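Local coordinates for protein beta-galactosidase/beta-glucuronidase (Faecalibacterium prausnitzii L2-6, PDB 6MVF) that binds flavin mononucleotide and, as a family 2 glycoside hydrolase of the human gut microbiome, acts as a beta-glucuronidase, at residues A195-K200 against N252-V257; D218-E223 against D242-S247. One frame throughout, in Å; residues are numbered along the deposited sequence.

Contact 1 of 2, residues A195-K200 against N252-V257; sequences ATFEIK and NLYTVV
F197 and I199 of strand 195-200 face Y254 and V256 of strand 254-257 across the interior of a beta-sandwich, the immunoglobulin-like domain of family 2 glycoside hydrolases. The strands belong to different sheets and run in roughly the same direction, their axes 10.1 Å apart and inclined at 32°. No hydrogen bond joins the segments; what holds them is apolar contact between four buried side chains.

The tight side is built round the F197 ring. Its edge is turned toward the face of Y254 in a T-shaped pair, tilted to 67° between planes, with centroids 5.7 Å apart. The leading atom, F197 CZ, stands above one face of the tyrosine ring near its rim, 4.1 Å from Y254 CG. The adjacent F197 CE2 lies against Y254 CB. F197 CG is anti to its carbonyl carbon (chi1 -62°), a torsion that carries the ring out from strand 195-200 into the space between the sheets. I216 of strand 211-217 and V240 of strand 236-240 touch both aromatic side chains, so each sheet contributes to the same apolar layer.

The other side of each strand contrasts with this. E198 is exposed, T196 and K200 partly so, and none of the three touches 252-257; T255 points away from strand 195-200, its hydroxyl hydrogen-bonded to N273 on the neighbouring strand 265-274.

V256 extends the packed layer by splitting its two methyls. CG2 slides past F197, with 4.2 Å to F197 CD2, whereas CG1, anti to the backbone N, meets I199 tip to tip, its methyl carbon 3.8 Å from I199 CD1.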
loop_
_atom_site.group_PDB
_atom_site.type_symbol
_atom_site.label_atom_id
_atom_site.label_comp_id
_atom_site.label_asym_id
_atom_site.label_seq_id
_atom_site.Cartn_x
_atom_site.Cartn_y
_atom_site.Cartn_z
ATOM N N ALA A 195 16.393 26.692 18.626
ATOM C CA ALA A 195 15.052 26.741 19.174
ATOM C C ALA A 195 15.057 26.089 20.546
ATOM O O ALA A 195 15.737 25.082 20.768
ATOM C CB ALA A 195 14.032 26.049 18.263
ATOM N N THR A 196 14.320 26.697 21.468
ATOM C CA THR A 196 14.019 26.092 22.752
ATOM C C THR A 196 12.641 25.454 22.659
ATOM O O THR A 196 11.743 25.983 21.995
ATOM C CB THR A 196 14.043 27.122 23.885
ATOM O OG1 THR A 196 13.183 28.212 23.535
ATOM C CG2 THR A 196 15.450 27.646 24.116
ATOM N N PHE A 197 12.500 24.296 23.288
ATOM C CA PHE A 197 11.225 23.606 23.438
ATOM C C PHE A 197 11.034 23.513 24.936
ATOM O O PHE A 197 11.651 22.660 25.580
ATOM C CB PHE A 197 11.237 22.215 22.809
ATOM C CG PHE A 197 11.468 22.223 21.331
ATOM C CD1 PHE A 197 12.691 22.607 20.802
ATOM C CD2 PHE A 197 10.454 21.836 20.459
ATOM C CE1 PHE A 197 12.891 22.614 19.418
ATOM C CE2 PHE A 197 10.647 21.832 19.071
ATOM C CZ PHE A 197 11.862 22.209 18.544
ATOM N N GLU A 198 10.245 24.417 25.499
ATOM C CA GLU A 198 9.811 24.246 26.872
ATOM C C GLU A 198 8.718 23.203 26.854
ATOM O O GLU A 198 7.718 23.362 26.152
ATOM C CB GLU A 198 9.309 25.556 27.462
ATOM C CG GLU A 198 10.339 26.660 27.400
ATOM C CD GLU A 198 9.741 28.026 27.715
ATOM O OE1 GLU A 198 9.460 28.279 28.913
ATOM O OE2 GLU A 198 9.534 28.833 26.767
ATOM N N ILE A 199 8.921 22.132 27.599
ATOM C CA ILE A 199 8.033 20.982 27.608
ATOM C C ILE A 199 7.572 20.731 29.037
ATOM O O ILE A 199 8.370 20.818 29.983
ATOM C CB ILE A 199 8.762 19.742 27.045
ATOM C CG1 ILE A 199 9.278 20.033 25.639
ATOM C CG2 ILE A 199 7.862 18.503 27.069
ATOM C CD1 ILE A 199 10.384 19.096 25.251
ATOM N N LYS A 200 6.291 20.421 29.194
ATOM C CA LYS A 200 5.796 19.838 30.432
ATOM C C LYS A 200 4.866 18.682 30.098
ATOM O O LYS A 200 3.993 18.810 29.235
ATOM C CB LYS A 200 5.075 20.877 31.301
ATOM C CG LYS A 200 4.715 20.371 32.713
ATOM C CD LYS A 200 4.908 21.482 33.758
ATOM C CE LYS A 200 4.207 21.197 35.092
ATOM N NZ LYS A 200 3.073 22.164 35.329
ATOM N N ASN A 252 7.795 23.121 8.400
ATOM C CA ASN A 252 8.713 22.142 8.989
ATOM C C ASN A 252 8.251 21.725 10.380
ATOM O O ASN A 252 7.921 22.567 11.222
ATOM C CB ASN A 252 10.128 22.709 9.066
ATOM C CG ASN A 252 10.728 22.986 7.693
ATOM O OD1 ASN A 252 10.903 22.076 6.881
ATOM N ND2 ASN A 252 11.057 24.246 7.437
ATOM N N LEU A 253 8.230 20.424 10.634
ATOM C CA LEU A 253 7.720 19.906 11.893
ATOM C C LEU A 253 8.795 19.105 12.620
ATOM O O LEU A 253 9.548 18.345 12.003
ATOM C CB LEU A 253 6.474 19.039 11.670
ATOM C CG LEU A 253 5.267 19.803 11.159
ATOM C CD1 LEU A 253 4.146 18.871 10.745
ATOM C CD2 LEU A 253 4.789 20.746 12.233
ATOM N N TYR A 254 8.864 19.296 13.932
ATOM C CA TYR A 254 9.579 18.404 14.831
ATOM C C TYR A 254 8.580 17.522 15.573
ATOM O O TYR A 254 7.383 17.814 15.646
ATOM C CB TYR A 254 10.438 19.200 15.823
ATOM C CG TYR A 254 11.564 19.949 15.137
ATOM C CD1 TYR A 254 11.334 21.149 14.459
ATOM C CD2 TYR A 254 12.857 19.448 15.154
ATOM C CE1 TYR A 254 12.370 21.814 13.827
ATOM C CE2 TYR A 254 13.881 20.106 14.543
ATOM C CZ TYR A 254 13.643 21.279 13.879
ATOM O OH TYR A 254 14.696 21.907 13.266
ATOM N N THR A 255 9.089 16.426 16.126
ATOM C CA THR A 255 8.284 15.497 16.909
ATOM C C THR A 255 8.880 15.407 18.304
ATOM O O THR A 255 10.026 14.975 18.468
ATOM C CB THR A 255 8.231 14.111 16.251
ATOM O OG1 THR A 255 7.659 14.226 14.943
ATOM C CG2 THR A 255 7.390 13.162 17.082
ATOM N N VAL A 256 8.109 15.805 19.303
ATOM C CA VAL A 256 8.502 15.614 20.693
ATOM C C VAL A 256 7.894 14.304 21.173
ATOM O O VAL A 256 6.682 14.102 21.081
ATOM C CB VAL A 256 8.063 16.797 21.568
ATOM C CG1 VAL A 256 8.517 16.593 23.006
ATOM C CG2 VAL A 256 8.629 18.102 21.005
ATOM N N VAL A 257 8.739 13.398 21.649
ATOM C CA VAL A 257 8.326 12.102 22.160
ATOM C C VAL A 257 8.597 12.091 23.655
ATOM O O VAL A 257 9.643 12.580 24.099
ATOM C CB VAL A 257 9.090 10.970 21.444
ATOM C CG1 VAL A 257 8.718 9.606 22.036
ATOM C CG2 VAL A 257 8.826 11.034 19.926
#

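Contact 2 of 2, residues D218-E223 against D242-S247; sequences DPYGCE and DAELWS
Y220 and P219 meet E244 in a small, partly solvent-exposed contact between two loops at one end of the beta-sandwich. The first loop is the hairpin connection between strands 211-217 and 223-230; the second carries the chain from strand 236-240 to strand 254-262, hence from one sheet to the other.

The E244 carboxylate comes to the phenol end of Y220, the side chains crossing at about a right angle but with ring and carboxylate planes only 24° apart. Y220 OH gives a weak hydrogen bond of 3.4 Å to E244 OE2, and its distance to E244 OE1 is 3.1 Å. OE2 also lies at the ring edge, near the ring plane, beside Y220 CE2. P219 flanks the group: its CB sits over the centre of one face of the Y220 ring, while its CG is 4.1 Å from E244 OE2.

A type I turn from D218 to G221 presents this tyrosine. D218 OD1 accepts a 2.9 Å bond from C222 N, arriving 49° out of the carboxylate plane, and a weaker one from Y220 N. With an alanine here instead of E244, the Y220 hydroxyl would probably lose its carboxylate mate and the ring would be freer to turn.

As a weak donor, the tyrosine hydroxyl may partly offset the negative charge on E244, which has a like charge nearby: D218 OD2 is 5.8 Å from E244 OE2.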
loop_
_atom_site.group_PDB
_atom_site.type_symbol
_atom_site.label_atom_id
_atom_site.label_comp_id
_atom_site.label_asym_id
_atom_site.label_seq_id
_atom_site.Cartn_x
_atom_site.Cartn_y
_atom_site.Cartn_z
ATOM N N ASP A 218 13.801 15.429 14.285
ATOM C CA ASP A 218 13.767 16.473 13.260
ATOM C C ASP A 218 12.755 16.066 12.188
ATOM O O ASP A 218 12.136 15.003 12.277
ATOM C CB ASP A 218 15.191 16.721 12.738
ATOM C CG ASP A 218 15.731 15.592 11.839
ATOM O OD1 ASP A 218 15.029 14.604 11.538
ATOM O OD2 ASP A 218 16.903 15.692 11.430
ATOM N N PRO A 219 12.534 16.905 11.164
ATOM C CA PRO A 219 11.518 16.549 10.153
ATOM C C PRO A 219 11.751 15.202 9.492
ATOM O O PRO A 219 10.787 14.549 9.073
ATOM C CB PRO A 219 11.614 17.705 9.154
ATOM C CG PRO A 219 12.053 18.887 10.000
ATOM C CD PRO A 219 13.001 18.302 10.998
ATOM N N TYR A 220 12.998 14.746 9.429
ATOM C CA TYR A 220 13.379 13.509 8.760
ATOM C C TYR A 220 13.384 12.303 9.696
ATOM O O TYR A 220 13.754 11.207 9.263
ATOM C CB TYR A 220 14.753 13.700 8.080
ATOM C CG TYR A 220 14.869 15.093 7.467
ATOM C CD1 TYR A 220 14.348 15.371 6.201
ATOM C CD2 TYR A 220 15.447 16.149 8.188
ATOM C CE1 TYR A 220 14.415 16.672 5.662
ATOM C CE2 TYR A 220 15.519 17.439 7.666
ATOM C CZ TYR A 220 15.001 17.701 6.405
ATOM O OH TYR A 220 15.076 18.991 5.897
ATOM N N GLY A 221 12.973 12.468 10.959
ATOM C CA GLY A 221 12.892 11.371 11.905
ATOM C C GLY A 221 14.103 11.148 12.801
ATOM O O GLY A 221 14.032 10.302 13.699
ATOM N N CYS A 222 15.201 11.870 12.596
ATOM C CA CYS A 222 16.421 11.683 13.380
ATOM C C CYS A 222 16.360 12.435 14.703
ATOM O O CYS A 222 15.970 13.609 14.752
ATOM C CB CYS A 222 17.647 12.176 12.604
ATOM S SG CYS A 222 17.907 11.435 10.986
ATOM N N GLU A 223 16.798 11.780 15.773
ATOM C CA GLU A 223 16.873 12.469 17.053
ATOM C C GLU A 223 17.903 13.602 17.008
ATOM O O GLU A 223 19.010 13.433 16.490
ATOM C CB GLU A 223 17.207 11.482 18.156
ATOM C CG GLU A 223 16.933 12.024 19.540
ATOM C CD GLU A 223 17.566 11.183 20.613
ATOM O OE1 GLU A 223 18.822 11.080 20.608
ATOM O OE2 GLU A 223 16.806 10.611 21.437
ATOM N N ASP A 242 20.330 24.941 14.984
ATOM C CA ASP A 242 20.028 25.036 13.555
ATOM C C ASP A 242 18.579 24.647 13.259
ATOM O O ASP A 242 18.295 23.787 12.424
ATOM C CB ASP A 242 20.994 24.170 12.751
ATOM C CG ASP A 242 22.447 24.562 12.968
ATOM O OD1 ASP A 242 22.753 25.784 12.900
ATOM O OD2 ASP A 242 23.278 23.646 13.219
ATOM N N ALA A 243 17.654 25.279 13.969
ATOM C CA ALA A 243 16.254 24.892 13.878
ATOM C C ALA A 243 15.684 25.216 12.502
ATOM O O ALA A 243 15.962 26.268 11.927
ATOM C CB ALA A 243 15.455 25.609 14.955
ATOM N N GLU A 244 14.907 24.291 11.958
ATOM C CA GLU A 244 14.129 24.550 10.754
ATOM C C GLU A 244 12.791 25.154 11.173
ATOM O O GLU A 244 11.969 24.481 11.804
ATOM C CB GLU A 244 13.944 23.269 9.948
ATOM C CG GLU A 244 15.146 22.963 9.081
ATOM C CD GLU A 244 14.986 21.673 8.303
ATOM O OE1 GLU A 244 14.341 21.683 7.220
ATOM O OE2 GLU A 244 15.501 20.639 8.788
ATOM N N LEU A 245 12.581 26.427 10.849
ATOM C CA LEU A 245 11.377 27.096 11.313
ATOM C C LEU A 245 10.152 26.615 10.538
ATOM O O LEU A 245 10.249 26.118 9.407
ATOM C CB LEU A 245 11.514 28.609 11.179
ATOM C CG LEU A 245 12.750 29.184 11.865
ATOM C CD1 LEU A 245 12.767 30.690 11.748
ATOM C CD2 LEU A 245 12.792 28.754 13.307
ATOM N N TRP A 246 8.988 26.766 11.183
ATOM C CA TRP A 246 7.677 26.500 10.593
ATOM C C TRP A 246 7.089 27.780 9.979
ATOM O O TRP A 246 7.074 28.838 10.621
ATOM C CB TRP A 246 6.733 25.940 11.666
ATOM C CG TRP A 246 5.390 25.513 11.134
ATOM C CD1 TRP A 246 5.025 24.253 10.763
ATOM C CD2 TRP A 246 4.246 26.347 10.889
ATOM N NE1 TRP A 246 3.728 24.244 10.312
ATOM C CE2 TRP A 246 3.230 25.520 10.375
ATOM C CE3 TRP A 246 3.982 27.710 11.057
ATOM C CZ2 TRP A 246 1.966 26.013 10.028
ATOM C CZ3 TRP A 246 2.735 28.192 10.721
ATOM C CH2 TRP A 246 1.741 27.346 10.208
ATOM N N SER A 247 6.597 27.682 8.741
ATOM C CA SER A 247 5.780 28.748 8.156
ATOM C C SER A 247 4.770 28.114 7.209
ATOM O O SER A 247 4.830 26.918 6.936
ATOM C CB SER A 247 6.630 29.797 7.427
ATOM O OG SER A 247 7.079 29.316 6.172
#

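How the contacts relate
The two contacts lie 9 Å apart, centre to centre, in the same immunoglobulin-like domain. Along the chain the order is 195-200, 218-223, 242-247, 252-257, so contact 2 is nested within the loop closed by contact 1. In space, contact 1 fills the interior and contact 2 lies at one end, on the surface. Two probable hydrogen bonds join them: Y254 OH to E244 N (2.7 Å) ties the connecting loop to strand 254-262, and N252 ND2 to L245 O (2.8 Å) braces the loop against itself. Contact 1 is nearer the flavin mononucleotide, about 11 Å from the I199 side chain and not touching it; near contact 2, D242 forms a salt bridge with K646 of the second subunit.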